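Side-chain contacts in origin of replication complex subunit 1B (Arabidopsis thaliana, PDB 5HH7), which serves as a subunit of the origin recognition complex in DNA replication and, through its BAH-PHD cassette (the part crystallised here), reads the histone H3 tail: residues W140-V143 with D144-V147; S163-Q166 with P167-K171. All coordinates share one frame; numbering follows the deposited sequence.

In the fold
Following the chain from the N terminus, the first contact comes at the end of strand 132-142, which also pairs with strand 13-16. There interaction 1 closes the tight hairpin loop that turns this strand back into its antiparallel neighbour 148-156. The chain then runs along strand 148-156 and enters the long loop leading to strand 175-184, within which interaction 2 closes a beta turn. The two contacts lie in series and neither nest nor cross. Their centres are 40 Å apart, on opposite sides of the chain's centre: 140-147 forms the tip of a hairpin of the BAH domain, whereas 163-171 lies on the flank near a zinc site of the PHD finger.

Interaction 1. Residues W140-V143 with D144-V147; sequences WKEV and DDGV
Glu142 holds the hairpin turn through its backbone, and Val147, Gly146 and Asp145 are its partners. Its N-H gives a nearly straight bond to Val147 O (N to O 2.8 Å, 174° at the hydrogen). Its carbonyl is met by two donors of the turn: Gly146 N lies 2.7 Å from Glu142 O, close to the line of the C=O, and Asp145 N adds a weak bond at 3.4 Å from the same Glu142 O. A second small ring forms inside the loop, an Asx turn in which Asp145 OD1 accepts from Val147 N at 3.0 Å, the donor lying above the carboxylate plane. With CG between its own N and carbonyl carbon (chi1 53°), Asp145 turns its carboxylate back toward the strand end and brings OD1 to 3.2 Å from Glu142 CB. The positive phi of Gly146 lets the backbone complete the bend.

On the strand side, the Glu142 side chain bends at chi2 (78°) and carries its carboxylate back to Trp140. Trp140 NE1 donates to Glu142 OE1 at 3.0 Å, with the oxygen in the indole plane. Arg13 stands by both groups, in a cation-pi contact with Trp140 and in a long, weak ion pair with Glu142 OE1, and Trp149 lies nearly parallel to the Trp140 ring. Lys141 adds a CA-H...O contact to Val147 O, and its CG lies 3.6 Å from Gly146 O.

The N-H groups of Glu142, Gly146 and Val147 and the carbonyls of Glu142 and Val147 are thus satisfied within the turn. The carboxylates of Glu142, Asp144 and Asp145 would give this tip an acidic character, probably offset in part by Arg13 and Lys12, which lie beside it.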
loop_
_atom_site.group_PDB
_atom_site.type_symbol
_atom_site.label_atom_id
_atom_site.label_comp_id
_atom_site.label_asym_id
_atom_site.label_seq_id
_atom_site.Cartn_x
_atom_site.Cartn_y
_atom_site.Cartn_z
ATOM N N TRP A 140 9.854 -13.395 -15.681
ATOM C CA TRP A 140 10.665 -14.044 -16.705
ATOM C C TRP A 140 11.917 -13.270 -17.092
ATOM O O TRP A 140 12.013 -12.058 -16.885
ATOM C CB TRP A 140 9.836 -14.350 -17.957
ATOM C CG TRP A 140 9.578 -13.164 -18.842
ATOM C CD1 TRP A 140 10.357 -12.724 -19.876
ATOM C CD2 TRP A 140 8.453 -12.280 -18.783
ATOM N NE1 TRP A 140 9.789 -11.615 -20.457
ATOM C CE2 TRP A 140 8.619 -11.323 -19.805
ATOM C CE3 TRP A 140 7.324 -12.201 -17.962
ATOM C CZ2 TRP A 140 7.697 -10.301 -20.029
ATOM C CZ3 TRP A 140 6.407 -11.188 -18.187
ATOM C CH2 TRP A 140 6.601 -10.250 -19.210
ATOM N N LYS A 141 12.875 -13.997 -17.655
ATOM C CA LYS A 141 14.048 -13.393 -18.251
ATOM C C LYS A 141 13.851 -13.369 -19.759
ATOM O O LYS A 141 13.550 -14.393 -20.371
ATOM C CB LYS A 141 15.303 -14.193 -17.895
ATOM C CG LYS A 141 16.591 -13.597 -18.437
ATOM C CD LYS A 141 17.806 -14.382 -17.968
ATOM C CE LYS A 141 17.751 -15.825 -18.439
ATOM N NZ LYS A 141 18.964 -16.588 -18.027
ATOM N N GLU A 142 14.002 -12.189 -20.349
ATOM C CA GLU A 142 13.915 -12.042 -21.794
ATOM C C GLU A 142 15.190 -12.617 -22.409
ATOM O O GLU A 142 16.290 -12.163 -22.102
ATOM C CB GLU A 142 13.752 -10.562 -22.156
ATOM C CG GLU A 142 13.384 -10.290 -23.606
ATOM C CD GLU A 142 11.916 -10.545 -23.905
ATOM O OE1 GLU A 142 11.110 -10.612 -22.953
ATOM O OE2 GLU A 142 11.567 -10.669 -25.098
ATOM N N VAL A 143 15.041 -13.626 -23.263
ATOM C CA VAL A 143 16.191 -14.345 -23.812
ATOM C C VAL A 143 17.096 -13.469 -24.686
ATOM O O VAL A 143 18.322 -13.596 -24.645
ATOM C CB VAL A 143 15.749 -15.619 -24.583
ATOM C CG1 VAL A 143 16.887 -16.184 -25.419
ATOM C CG2 VAL A 143 15.227 -16.668 -23.609
ATOM N N ASP A 144 16.492 -12.568 -25.455
ATOM C CA ASP A 144 17.246 -11.714 -26.372
ATOM C C ASP A 144 18.286 -10.825 -25.683
ATOM O O ASP A 144 19.370 -10.599 -26.226
ATOM C CB ASP A 144 16.300 -10.850 -27.214
ATOM C CG ASP A 144 15.505 -11.661 -28.219
ATOM O OD1 ASP A 144 15.893 -12.815 -28.499
ATOM O OD2 ASP A 144 14.493 -11.141 -28.736
ATOM N N ASP A 145 17.962 -10.326 -24.493
ATOM C CA ASP A 145 18.831 -9.356 -23.824
ATOM C C ASP A 145 19.154 -9.680 -22.362
ATOM O O ASP A 145 19.929 -8.968 -21.724
ATOM C CB ASP A 145 18.238 -7.948 -23.932
ATOM C CG ASP A 145 16.800 -7.879 -23.451
ATOM O OD1 ASP A 145 16.389 -8.747 -22.652
ATOM O OD2 ASP A 145 16.075 -6.951 -23.872
ATOM N N GLY A 146 18.553 -10.740 -21.832
ATOM C CA GLY A 146 18.810 -11.146 -20.461
ATOM C C GLY A 146 18.109 -10.294 -19.415
ATOM O O GLY A 146 18.333 -10.465 -18.217
ATOM N N VAL A 147 17.256 -9.379 -19.865
ATOM C CA VAL A 147 16.541 -8.480 -18.961
ATOM C C VAL A 147 15.370 -9.185 -18.277
ATOM O O VAL A 147 14.624 -9.924 -18.918
ATOM C CB VAL A 147 16.025 -7.235 -19.714
ATOM C CG1 VAL A 147 15.172 -6.355 -18.801
ATOM C CG2 VAL A 147 17.194 -6.446 -20.291
#

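Interaction 2. Residues S163-Q166 with P167-K171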
loop_
_atom_site.group_PDB
_atom_site.type_symbol
_atom_site.label_atom_id
_atom_site.label_comp_id
_atom_site.label_asym_id
_atom_site.label_seq_id
_atom_site.Cartn_x
_atom_site.Cartn_y
_atom_site.Cartn_z
ATOM N N SER A 163 -16.646 5.654 -10.708
ATOM C CA SER A 163 -17.652 5.984 -9.697
ATOM C C SER A 163 -17.047 6.490 -8.391
ATOM O O SER A 163 -17.751 7.055 -7.554
ATOM C CB SER A 163 -18.578 4.796 -9.440
ATOM O OG SER A 163 -19.463 4.615 -10.532
ATOM N N GLY A 164 -15.744 6.283 -8.225
ATOM C CA GLY A 164 -15.006 6.896 -7.135
ATOM C C GLY A 164 -15.165 6.221 -5.786
ATOM O O GLY A 164 -15.769 5.154 -5.673
ATOM N N ARG A 165 -14.610 6.856 -4.759
ATOM C CA ARG A 165 -14.672 6.338 -3.396
ATOM C C ARG A 165 -16.108 6.338 -2.884
ATOM O O ARG A 165 -16.869 7.276 -3.137
ATOM C CB ARG A 165 -13.780 7.175 -2.470
ATOM C CG ARG A 165 -13.786 6.741 -1.000
ATOM C CD ARG A 165 -12.644 7.398 -0.224
ATOM N NE ARG A 165 -11.355 7.050 -0.813
ATOM C CZ ARG A 165 -10.659 5.957 -0.507
ATOM N NH1 ARG A 165 -11.111 5.107 0.408
ATOM N NH2 ARG A 165 -9.506 5.718 -1.113
ATOM N N GLN A 166 -16.468 5.278 -2.170
ATOM C CA GLN A 166 -17.788 5.139 -1.568
ATOM C C GLN A 166 -17.647 5.231 -0.045
ATOM O O GLN A 166 -16.559 5.022 0.488
ATOM C CB GLN A 166 -18.400 3.795 -1.977
ATOM C CG GLN A 166 -18.428 3.568 -3.484
ATOM C CD GLN A 166 -19.252 4.620 -4.213
ATOM O OE1 GLN A 166 -20.342 4.988 -3.772
ATOM N NE2 GLN A 166 -18.727 5.115 -5.330
ATOM N N PRO A 167 -18.741 5.558 0.662
ATOM C CA PRO A 167 -18.663 5.687 2.124
ATOM C C PRO A 167 -18.141 4.431 2.831
ATOM O O PRO A 167 -17.461 4.553 3.849
ATOM C CB PRO A 167 -20.117 5.956 2.526
ATOM C CG PRO A 167 -20.704 6.634 1.332
ATOM C CD PRO A 167 -20.064 5.955 0.145
ATOM N N HIS A 168 -18.441 3.249 2.299
ATOM C CA HIS A 168 -18.012 2.008 2.943
ATOM C C HIS A 168 -16.536 1.650 2.695
ATOM O O HIS A 168 -16.012 0.723 3.313
ATOM C CB HIS A 168 -18.922 0.839 2.543
ATOM C CG HIS A 168 -18.885 0.516 1.083
ATOM N ND1 HIS A 168 -19.752 1.084 0.173
ATOM C CD2 HIS A 168 -18.082 -0.310 0.372
ATOM C CE1 HIS A 168 -19.485 0.620 -1.035
ATOM N NE2 HIS A 168 -18.476 -0.227 -0.942
ATOM N N ASN A 169 -15.869 2.377 1.802
ATOM C CA ASN A 169 -14.446 2.138 1.547
ATOM C C ASN A 169 -13.591 2.480 2.760
ATOM O O ASN A 169 -13.951 3.349 3.552
ATOM C CB ASN A 169 -13.944 2.979 0.367
ATOM C CG ASN A 169 -14.310 2.392 -0.979
ATOM O OD1 ASN A 169 -14.715 3.118 -1.886
ATOM N ND2 ASN A 169 -14.153 1.079 -1.124
ATOM N N LEU A 170 -12.457 1.800 2.901
ATOM C CA LEU A 170 -11.446 2.210 3.868
ATOM C C LEU A 170 -10.356 2.990 3.137
ATOM O O LEU A 170 -10.173 2.826 1.929
ATOM C CB LEU A 170 -10.846 1.002 4.594
ATOM C CG LEU A 170 -11.809 0.152 5.429
ATOM C CD1 LEU A 170 -11.037 -0.731 6.403
ATOM C CD2 LEU A 170 -12.823 1.015 6.165
ATOM N N LYS A 171 -9.638 3.839 3.866
ATOM C CA LYS A 171 -8.604 4.670 3.255
ATOM C C LYS A 171 -7.444 3.864 2.670
ATOM O O LYS A 171 -6.817 4.283 1.697
ATOM C CB LYS A 171 -8.091 5.717 4.250
ATOM C CG LYS A 171 -9.089 6.830 4.528
ATOM C CD LYS A 171 -9.368 7.634 3.267
ATOM C CE LYS A 171 -10.347 8.768 3.539
ATOM N NZ LYS A 171 -10.485 9.675 2.367
HETATM O O HOH W 1 -8.039 3.643 -0.677
HETATM O O HOH W 2 -12.624 5.904 2.820
#
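With CG anti to the backbone N (chi1 179°) and a bend at chi3, Arg165 sends its guanidinium across to the backbone of Leu170 and Lys171. Asn169, its CG beside its own N (chi1 -79°), turns OD1 back to Gln166. Gln166 N meets Asn169 OD1 almost straight, at 2.8 Å and 175°. In return, Asn169 N donates to Gln166 O at 3.0 Å from above the carbonyl plane, so the two residues are joined twice. Asn169 ND2 is hydrogen-bonded to Glu173 OE1 and Tyr175 OH, which helps to fix the rotation of the amide.

Arg165 NH1 reaches Leu170 O at 2.9 Å, with the oxygen in the guanidinium plane but the donor above the plane of the carbonyl. A water bridges NH1 to Asn169 O; a second accepts from NH2 and also lies by Lys171 O. Arg165 NE is paired with Glu159 in a salt bridge, and Lys171 CD lies over one guanidinium face. Within the turn, His168 CE1 lies 3.5 Å from Gln166 CB, the two side chains running alongside each other.

Gln166 to Asn169 form a type I beta turn, reinforced by the Asn169 side chain, in a surface loop of the BAH domain near a PHD zinc site.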